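Local atomic coordinates of periplasmic oligopeptide-binding protein (PDB entry 3ZS6), a protein that probably binds oligopeptides in the periplasm and delivers them to an ABC transport system for uptake into the cell. Residues Y101-E106 against F416-R421; W406-D409 against M414-F417; V105-N110 against V140-F145. All coordinates share one frame; numbering follows the deposited sequence.

How the contacts relate
Contacts 1 and 2 lie about 8 Å apart, centre to centre, and share F416 and F417 of helix 414-417. They meet through Y101, among others, whose OH is 2.5 Å from D409 OD2, a probable hydrogen bond, and the bound peptide sits beside both: the backbone of F407 and D409 OD1 bond to the peptide backbone, and Y101 OH does so weakly. Contact 3 carries the chain of contact 1 onward through the shared V105 and E106, its centre about 12 Å from contact 1 and 15 Å from contact 2. It touches contact 2 where Y144 OH packs 3.4 Å from M414 CG. Contacts 1 and 2 thus border the peptide site; contact 3 joins the same loop to 140-145.

Contact 1 (Y101-E106 against F416-R421); sequences YTILVE and FFDLIR
E106 OE2 receives both terminal nitrogens of the R421 guanidinium, with R421 NH1 at 2.9 Å from E106 OE2 and NH2 slightly farther. Both bonds are weak and bent, since a single oxygen is shared between two N-H groups; the carboxylate and guanidinium planes stand 79° apart. The straighter bond lies within 416-421: D418 OD1 is in the guanidinium plane, 2.9 Å from R421 NH2, and the N-H points almost straight at it (173°). D418 therefore probably fixes the rotation of the guanidinium, which then offers both amino groups to E106, and the positive charge between the two acids should ease their mutual repulsion. The arginine reaches this place through a bend at chi3 (-54°). Beside the salt-bridge network, I103 packs against the D418 carboxylate. Its CD1 methyl comes within 3.3 Å of D418 OD2, and its CB and CG2 lie near the same group, so the isoleucine lies against the carboxylate. That methyl also lies over one face of the Y101 ring near its rim, 3.6 Å above the plane. The loop 101-106, between helices 82-93 and 111-115, thereby meets the turn leaving helix 414-417, joining parts of the chain some 310 residues apart; E106 also packs on helix 111-115, and I103 on W406 of strand 401-407.

Contact 2 (W406-D409 against M414-F417); sequences WFAD and MTFF
W406 sends its indole from strand 401-407 to helix 414-417, with CG anti to the backbone N (chi1 -176°). Beyond CB and CG, CD1 lies 3.5 Å from F416 CD1, and the indole edge is turned toward the phenyl face in an offset edge-to-face pair, with planes at 66° and 5.3 Å between the centroid of the five-membered ring and that of F416. Next along the ring, NE1 donates to T415 OG1 at 3.2 Å, the hydroxyl lying close to the indole plane. On the far six-membered ring, CZ2 passes within 3.8 Å of T415 O. The threonine hydroxyl is anti to its own backbone N, which carries it across to the other segment, where D409 N also donates to T415 OG1 at 3.1 Å and nearly straight (170°). T415 CG2 meanwhile packs against A408 CB, which also touches F416 CE2. A water accepts from T415 OG1 and donates to D409 OD2, at 2.7 Å from each; the same carboxylate oxygen is also bonded by Y101. T415 OG1 thus accepts from an indole and a backbone N-H while giving its own proton to the water. This directional set of bonds ties the strand end to the short helix, consistent with a fixed position for W406 and D409, both of which touch the bound peptide.

Contact 3 (V105-N110 against V140-F145); sequences VEFVKN and VPVSYF
F107 carries the closer packing: its CD2 meets V142 CG2 at 3.9 Å, with V142 CG1 a little farther away, so both methyls of the valine touch one corner of the phenyl ring. The two side chains cross at about a right angle. Next along that ring, F107 CE2 comes 4.0 Å from Y144 OH. The tyrosine is folded back over its own turn, with CG between the backbone N and the carbonyl carbon (chi1 49°), and V142 CG1 sits over the centre of one ring face, 3.7 Å above the plane. V142 thus touches both rings, F107 at CD2 and Y144 over its face. This closer packing sits on the partly exposed side of the contact, at F107 and Y144. The sparser touch is the buried one: at V108 a single methyl, CG2, reaches F145 CZ at 4.2 Å. The type I turn V142-F145 leads into helix 145-148, while 105-110 leads into helix 111-115. Backbone hydrogen bonds link F107 with E139 and K109 with K137 of strand 133-137 and with G125, and W89 of helix 82-93 packs against both V108 and F145.

Contact 1 (Y101-E106 against F416-R421)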
loop_
_atom_site.group_PDB
_atom_site.type_symbol
_atom_site.label_atom_id
_atom_site.label_comp_id
_atom_site.label_asym_id
_atom_site.label_seq_id
_atom_site.Cartn_x
_atom_site.Cartn_y
_atom_site.Cartn_z
ATOM N N TYR A 101 -2.769 7.987 -7.774
ATOM C CA TYR A 101 -1.916 6.809 -7.923
ATOM C C TYR A 101 -1.290 6.675 -9.299
ATOM O O TYR A 101 -1.234 5.582 -9.853
ATOM C CB TYR A 101 -2.671 5.522 -7.566
ATOM C CG TYR A 101 -1.867 4.580 -6.684
ATOM C CD1 TYR A 101 -1.852 4.744 -5.303
ATOM C CD2 TYR A 101 -1.116 3.544 -7.229
ATOM C CE1 TYR A 101 -1.128 3.902 -4.488
ATOM C CE2 TYR A 101 -0.380 2.679 -6.412
ATOM C CZ TYR A 101 -0.398 2.871 -5.038
ATOM O OH TYR A 101 0.316 2.049 -4.197
ATOM N N THR A 102 -0.794 7.782 -9.841
ATOM C CA THR A 102 -0.127 7.742 -11.141
ATOM C C THR A 102 1.222 7.012 -11.095
ATOM O O THR A 102 1.810 6.714 -12.131
ATOM C CB THR A 102 0.076 9.161 -11.713
ATOM O OG1 THR A 102 0.771 9.964 -10.756
ATOM C CG2 THR A 102 -1.273 9.815 -12.036
ATOM N N ILE A 103 1.711 6.722 -9.892
ATOM C CA ILE A 103 3.031 6.103 -9.747
ATOM C C ILE A 103 3.173 4.789 -10.524
ATOM O O ILE A 103 4.233 4.514 -11.086
ATOM C CB ILE A 103 3.411 5.876 -8.265
ATOM C CG1 ILE A 103 2.338 5.039 -7.557
ATOM C CG2 ILE A 103 3.623 7.226 -7.551
ATOM C CD1 ILE A 103 2.693 4.639 -6.133
ATOM N N LEU A 104 2.114 3.983 -10.564
ATOM C CA LEU A 104 2.197 2.683 -11.234
ATOM C C LEU A 104 2.321 2.782 -12.755
ATOM O O LEU A 104 2.984 1.955 -13.379
ATOM C CB LEU A 104 1.005 1.781 -10.866
ATOM C CG LEU A 104 1.071 1.158 -9.471
ATOM C CD1 LEU A 104 -0.082 0.179 -9.251
ATOM C CD2 LEU A 104 2.406 0.476 -9.259
ATOM N N VAL A 105 1.694 3.791 -13.349
ATOM C CA VAL A 105 1.762 3.950 -14.796
ATOM C C VAL A 105 2.998 4.760 -15.181
ATOM O O VAL A 105 3.349 4.880 -16.352
ATOM C CB VAL A 105 0.483 4.609 -15.351
ATOM C CG1 VAL A 105 0.507 6.114 -15.093
ATOM C CG2 VAL A 105 0.330 4.306 -16.838
ATOM N N GLU A 106 3.681 5.287 -14.175
ATOM C CA GLU A 106 4.820 6.164 -14.408
ATOM C C GLU A 106 5.969 5.470 -15.144
ATOM O O GLU A 106 6.767 6.132 -15.811
ATOM C CB GLU A 106 5.312 6.752 -13.083
ATOM C CG GLU A 106 5.740 8.203 -13.154
ATOM C CD GLU A 106 6.035 8.779 -11.778
ATOM O OE1 GLU A 106 5.080 8.969 -10.995
ATOM O OE2 GLU A 106 7.220 9.034 -11.476
ATOM N N PHE A 416 9.148 1.568 -2.607
ATOM C CA PHE A 416 9.329 2.440 -1.450
ATOM C C PHE A 416 9.870 3.810 -1.873
ATOM O O PHE A 416 9.588 4.834 -1.234
ATOM C CB PHE A 416 10.209 1.763 -0.395
ATOM C CG PHE A 416 9.531 0.612 0.301
ATOM C CD1 PHE A 416 8.590 0.844 1.298
ATOM C CD2 PHE A 416 9.798 -0.697 -0.069
ATOM C CE1 PHE A 416 7.951 -0.209 1.938
ATOM C CE2 PHE A 416 9.155 -1.758 0.559
ATOM C CZ PHE A 416 8.229 -1.514 1.559
ATOM N N PHE A 417 10.628 3.836 -2.967
ATOM C CA PHE A 417 11.069 5.111 -3.524
ATOM C C PHE A 417 9.894 5.994 -3.979
ATOM O O PHE A 417 10.043 7.208 -4.085
ATOM C CB PHE A 417 12.098 4.915 -4.652
ATOM C CG PHE A 417 13.519 4.679 -4.156
ATOM C CD1 PHE A 417 14.248 5.709 -3.575
ATOM C CD2 PHE A 417 14.128 3.433 -4.298
ATOM C CE1 PHE A 417 15.557 5.498 -3.119
ATOM C CE2 PHE A 417 15.431 3.210 -3.856
ATOM C CZ PHE A 417 16.147 4.246 -3.256
ATOM N N ASP A 418 8.731 5.396 -4.233
ATOM C CA ASP A 418 7.536 6.179 -4.560
ATOM C C ASP A 418 7.154 7.144 -3.433
ATOM O O ASP A 418 6.384 8.083 -3.643
ATOM C CB ASP A 418 6.341 5.273 -4.890
ATOM C CG ASP A 418 6.404 4.705 -6.300
ATOM O OD1 ASP A 418 7.039 5.339 -7.170
ATOM O OD2 ASP A 418 5.808 3.633 -6.545
ATOM N N LEU A 419 7.687 6.914 -2.239
ATOM C CA LEU A 419 7.391 7.784 -1.092
ATOM C C LEU A 419 8.270 9.028 -1.012
ATOM O O LEU A 419 7.934 9.985 -0.309
ATOM C CB LEU A 419 7.555 7.012 0.217
ATOM C CG LEU A 419 6.670 5.785 0.400
ATOM C CD1 LEU A 419 7.029 5.074 1.703
ATOM C CD2 LEU A 419 5.187 6.181 0.360
ATOM N N ILE A 420 9.399 9.020 -1.716
ATOM C CA ILE A 420 10.390 10.075 -1.538
ATOM C C ILE A 420 10.923 10.703 -2.830
ATOM O O ILE A 420 11.649 11.695 -2.771
ATOM C CB ILE A 420 11.589 9.579 -0.698
ATOM C CG1 ILE A 420 12.097 8.238 -1.236
ATOM C CG2 ILE A 420 11.194 9.447 0.773
ATOM C CD1 ILE A 420 13.460 7.828 -0.679
ATOM N N ARG A 421 10.572 10.135 -3.983
ATOM C CA ARG A 421 10.967 10.714 -5.276
ATOM C C ARG A 421 10.290 12.061 -5.493
ATOM O O ARG A 421 9.096 12.202 -5.232
ATOM C CB ARG A 421 10.590 9.783 -6.445
ATOM C CG ARG A 421 11.521 8.607 -6.653
ATOM C CD ARG A 421 11.206 7.867 -7.959
ATOM N NE ARG A 421 9.802 7.463 -8.041
ATOM C CZ ARG A 421 8.859 8.153 -8.677
ATOM N NH1 ARG A 421 9.160 9.290 -9.301
ATOM N NH2 ARG A 421 7.612 7.705 -8.696
#

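Contact 2 (W406-D409 against M414-F417)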
loop_
_atom_site.group_PDB
_atom_site.type_symbol
_atom_site.label_atom_id
_atom_site.label_comp_id
_atom_site.label_asym_id
_atom_site.label_seq_id
_atom_site.Cartn_x
_atom_site.Cartn_y
_atom_site.Cartn_z
ATOM N N TRP A 406 3.261 2.080 4.515
ATOM C CA TRP A 406 3.250 1.710 3.102
ATOM C C TRP A 406 3.463 0.209 2.949
ATOM O O TRP A 406 4.391 -0.353 3.535
ATOM C CB TRP A 406 4.355 2.477 2.370
ATOM C CG TRP A 406 4.412 2.280 0.880
ATOM C CD1 TRP A 406 5.282 1.485 0.189
ATOM C CD2 TRP A 406 3.587 2.917 -0.100
ATOM N NE1 TRP A 406 5.046 1.580 -1.162
ATOM C CE2 TRP A 406 4.014 2.460 -1.369
ATOM C CE3 TRP A 406 2.526 3.828 -0.033
ATOM C CZ2 TRP A 406 3.411 2.873 -2.557
ATOM C CZ3 TRP A 406 1.930 4.247 -1.219
ATOM C CH2 TRP A 406 2.377 3.770 -2.464
ATOM N N PHE A 407 2.582 -0.430 2.182
ATOM C CA PHE A 407 2.720 -1.831 1.776
ATOM C C PHE A 407 3.324 -1.870 0.384
ATOM O O PHE A 407 2.869 -1.150 -0.515
ATOM C CB PHE A 407 1.345 -2.515 1.718
ATOM C CG PHE A 407 0.975 -3.245 2.974
ATOM C CD1 PHE A 407 0.478 -2.558 4.071
ATOM C CD2 PHE A 407 1.123 -4.624 3.060
ATOM C CE1 PHE A 407 0.141 -3.229 5.233
ATOM C CE2 PHE A 407 0.782 -5.307 4.222
ATOM C CZ PHE A 407 0.291 -4.608 5.307
ATOM N N ALA A 408 4.342 -2.701 0.190
ATOM C CA ALA A 408 4.948 -2.834 -1.130
ATOM C C ALA A 408 3.885 -3.206 -2.168
ATOM O O ALA A 408 3.025 -4.046 -1.892
ATOM C CB ALA A 408 6.035 -3.897 -1.092
ATOM N N ASP A 409 3.948 -2.596 -3.351
ATOM C CA ASP A 409 3.031 -2.930 -4.450
ATOM C C ASP A 409 3.602 -4.077 -5.282
ATOM O O ASP A 409 2.902 -4.681 -6.102
ATOM C CB ASP A 409 2.794 -1.720 -5.367
ATOM C CG ASP A 409 1.928 -0.643 -4.720
ATOM O OD1 ASP A 409 1.123 -0.970 -3.825
ATOM O OD2 ASP A 409 2.059 0.536 -5.107
ATOM N N MET A 414 11.987 -0.232 -5.519
ATOM C CA MET A 414 11.390 0.913 -6.206
ATOM C C MET A 414 10.033 1.324 -5.615
ATOM O O MET A 414 9.673 2.494 -5.651
ATOM C CB MET A 414 11.247 0.650 -7.714
ATOM C CG MET A 414 12.541 0.849 -8.522
ATOM S SD MET A 414 13.344 2.461 -8.291
ATOM C CE MET A 414 12.214 3.558 -9.128
ATOM N N THR A 415 9.274 0.369 -5.090
ATOM C CA THR A 415 7.955 0.704 -4.552
ATOM C C THR A 415 8.065 1.672 -3.369
ATOM O O THR A 415 7.188 2.515 -3.160
ATOM C CB THR A 415 7.138 -0.543 -4.159
ATOM O OG1 THR A 415 5.842 -0.141 -3.696
ATOM C CG2 THR A 415 7.839 -1.349 -3.068
ATOM N N PHE A 416 9.148 1.568 -2.607
ATOM C CA PHE A 416 9.329 2.440 -1.450
ATOM C C PHE A 416 9.870 3.810 -1.873
ATOM O O PHE A 416 9.588 4.834 -1.234
ATOM C CB PHE A 416 10.209 1.763 -0.395
ATOM C CG PHE A 416 9.531 0.612 0.301
ATOM C CD1 PHE A 416 8.590 0.844 1.298
ATOM C CD2 PHE A 416 9.798 -0.697 -0.069
ATOM C CE1 PHE A 416 7.951 -0.209 1.938
ATOM C CE2 PHE A 416 9.155 -1.758 0.559
ATOM C CZ PHE A 416 8.229 -1.514 1.559
ATOM N N PHE A 417 10.628 3.836 -2.967
ATOM C CA PHE A 417 11.069 5.111 -3.524
ATOM C C PHE A 417 9.894 5.994 -3.979
ATOM O O PHE A 417 10.043 7.208 -4.085
ATOM C CB PHE A 417 12.098 4.915 -4.652
ATOM C CG PHE A 417 13.519 4.679 -4.156
ATOM C CD1 PHE A 417 14.248 5.709 -3.575
ATOM C CD2 PHE A 417 14.128 3.433 -4.298
ATOM C CE1 PHE A 417 15.557 5.498 -3.119
ATOM C CE2 PHE A 417 15.431 3.210 -3.856
ATOM C CZ PHE A 417 16.147 4.246 -3.256
HETATM O O HOH W 1 4.650 1.227 -5.679
#

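Contact 3 (V105-N110 against V140-F145)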
loop_
_atom_site.group_PDB
_atom_site.type_symbol
_atom_site.label_atom_id
_atom_site.label_comp_id
_atom_site.label_asym_id
_atom_site.label_seq_id
_atom_site.Cartn_x
_atom_site.Cartn_y
_atom_site.Cartn_z
ATOM N N VAL A 105 1.694 3.791 -13.349
ATOM C CA VAL A 105 1.762 3.950 -14.796
ATOM C C VAL A 105 2.998 4.760 -15.181
ATOM O O VAL A 105 3.349 4.880 -16.352
ATOM C CB VAL A 105 0.483 4.609 -15.351
ATOM C CG1 VAL A 105 0.507 6.114 -15.093
ATOM C CG2 VAL A 105 0.330 4.306 -16.838
ATOM N N GLU A 106 3.681 5.287 -14.175
ATOM C CA GLU A 106 4.820 6.164 -14.408
ATOM C C GLU A 106 5.969 5.470 -15.144
ATOM O O GLU A 106 6.767 6.132 -15.811
ATOM C CB GLU A 106 5.312 6.752 -13.083
ATOM C CG GLU A 106 5.740 8.203 -13.154
ATOM C CD GLU A 106 6.035 8.779 -11.778
ATOM O OE1 GLU A 106 5.080 8.969 -10.995
ATOM O OE2 GLU A 106 7.220 9.034 -11.476
ATOM N N PHE A 107 6.056 4.146 -15.033
ATOM C CA PHE A 107 7.123 3.409 -15.716
ATOM C C PHE A 107 6.868 3.341 -17.222
ATOM O O PHE A 107 7.784 3.088 -18.007
ATOM C CB PHE A 107 7.271 1.984 -15.167
ATOM C CG PHE A 107 7.730 1.916 -13.738
ATOM C CD1 PHE A 107 7.819 3.059 -12.959
ATOM C CD2 PHE A 107 8.079 0.698 -13.173
ATOM C CE1 PHE A 107 8.242 2.986 -11.640
ATOM C CE2 PHE A 107 8.504 0.618 -11.858
ATOM C CZ PHE A 107 8.586 1.764 -11.090
ATOM N N VAL A 108 5.619 3.559 -17.623
ATOM C CA VAL A 108 5.257 3.468 -19.031
ATOM C C VAL A 108 5.751 4.672 -19.835
ATOM O O VAL A 108 5.782 5.801 -19.341
ATOM C CB VAL A 108 3.745 3.282 -19.214
ATOM C CG1 VAL A 108 3.404 3.120 -20.688
ATOM C CG2 VAL A 108 3.273 2.067 -18.421
ATOM N N LYS A 109 6.138 4.406 -21.079
ATOM C CA LYS A 109 6.742 5.405 -21.947
ATOM C C LYS A 109 5.859 6.638 -22.094
ATOM O O LYS A 109 4.668 6.533 -22.406
ATOM C CB LYS A 109 7.052 4.791 -23.318
ATOM C CG LYS A 109 7.889 5.669 -24.225
ATOM C CD LYS A 109 9.202 6.053 -23.557
ATOM C CE LYS A 109 10.164 6.697 -24.545
ATOM N NZ LYS A 109 10.655 5.711 -25.552
ATOM N N ASN A 110 6.450 7.798 -21.830
ATOM C CA ASN A 110 5.766 9.081 -21.936
ATOM C C ASN A 110 4.853 9.441 -20.761
ATOM O O ASN A 110 4.334 10.551 -20.701
ATOM C CB ASN A 110 4.977 9.162 -23.243
ATOM C CG ASN A 110 5.876 9.287 -24.457
ATOM O OD1 ASN A 110 7.019 9.729 -24.357
ATOM N ND2 ASN A 110 5.360 8.901 -25.613
ATOM N N VAL A 140 12.418 2.931 -18.971
ATOM C CA VAL A 140 13.672 2.232 -18.729
ATOM C C VAL A 140 13.337 0.758 -18.567
ATOM O O VAL A 140 12.181 0.408 -18.367
ATOM C CB VAL A 140 14.353 2.722 -17.442
ATOM C CG1 VAL A 140 14.788 4.172 -17.587
ATOM C CG2 VAL A 140 13.410 2.566 -16.250
ATOM N N PRO A 141 14.344 -0.117 -18.661
ATOM C CA PRO A 141 14.017 -1.538 -18.511
ATOM C C PRO A 141 13.524 -1.884 -17.104
ATOM O O PRO A 141 14.095 -1.433 -16.107
ATOM C CB PRO A 141 15.338 -2.252 -18.839
ATOM C CG PRO A 141 16.402 -1.181 -18.783
ATOM C CD PRO A 141 15.725 0.107 -19.119
ATOM N N VAL A 142 12.455 -2.675 -17.045
ATOM C CA VAL A 142 11.854 -3.101 -15.786
ATOM C C VAL A 142 11.623 -4.608 -15.848
ATOM O O VAL A 142 10.718 -5.078 -16.538
ATOM C CB VAL A 142 10.501 -2.388 -15.533
ATOM C CG1 VAL A 142 9.877 -2.850 -14.209
ATOM C CG2 VAL A 142 10.677 -0.876 -15.560
ATOM N N SER A 143 12.433 -5.367 -15.123
ATOM C CA SER A 143 12.444 -6.819 -15.283
ATOM C C SER A 143 11.212 -7.481 -14.667
ATOM O O SER A 143 10.876 -8.610 -15.005
ATOM C CB SER A 143 13.717 -7.412 -14.674
ATOM O OG SER A 143 13.715 -7.265 -13.262
ATOM N N TYR A 144 10.555 -6.770 -13.756
ATOM C CA TYR A 144 9.448 -7.319 -12.990
ATOM C C TYR A 144 8.120 -6.656 -13.367
ATOM O O TYR A 144 7.138 -6.735 -12.624
ATOM C CB TYR A 144 9.713 -7.122 -11.496
ATOM C CG TYR A 144 10.122 -5.701 -11.137
ATOM C CD1 TYR A 144 9.165 -4.728 -10.874
ATOM C CD2 TYR A 144 11.465 -5.339 -11.072
ATOM C CE1 TYR A 144 9.530 -3.432 -10.549
ATOM C CE2 TYR A 144 11.848 -4.051 -10.751
ATOM C CZ TYR A 144 10.879 -3.100 -10.488
ATOM O OH TYR A 144 11.259 -1.815 -10.170
ATOM N N PHE A 145 8.086 -6.010 -14.526
ATOM C CA PHE A 145 6.918 -5.221 -14.884
ATOM C C PHE A 145 5.580 -5.943 -14.695
ATOM O O PHE A 145 4.597 -5.326 -14.290
ATOM C CB PHE A 145 7.021 -4.633 -16.298
ATOM C CG PHE A 145 5.896 -3.692 -16.620
ATOM C CD1 PHE A 145 5.807 -2.463 -15.977
ATOM C CD2 PHE A 145 4.895 -4.055 -17.511
ATOM C CE1 PHE A 145 4.754 -1.593 -16.240
ATOM C CE2 PHE A 145 3.839 -3.192 -17.782
ATOM C CZ PHE A 145 3.766 -1.953 -17.135
#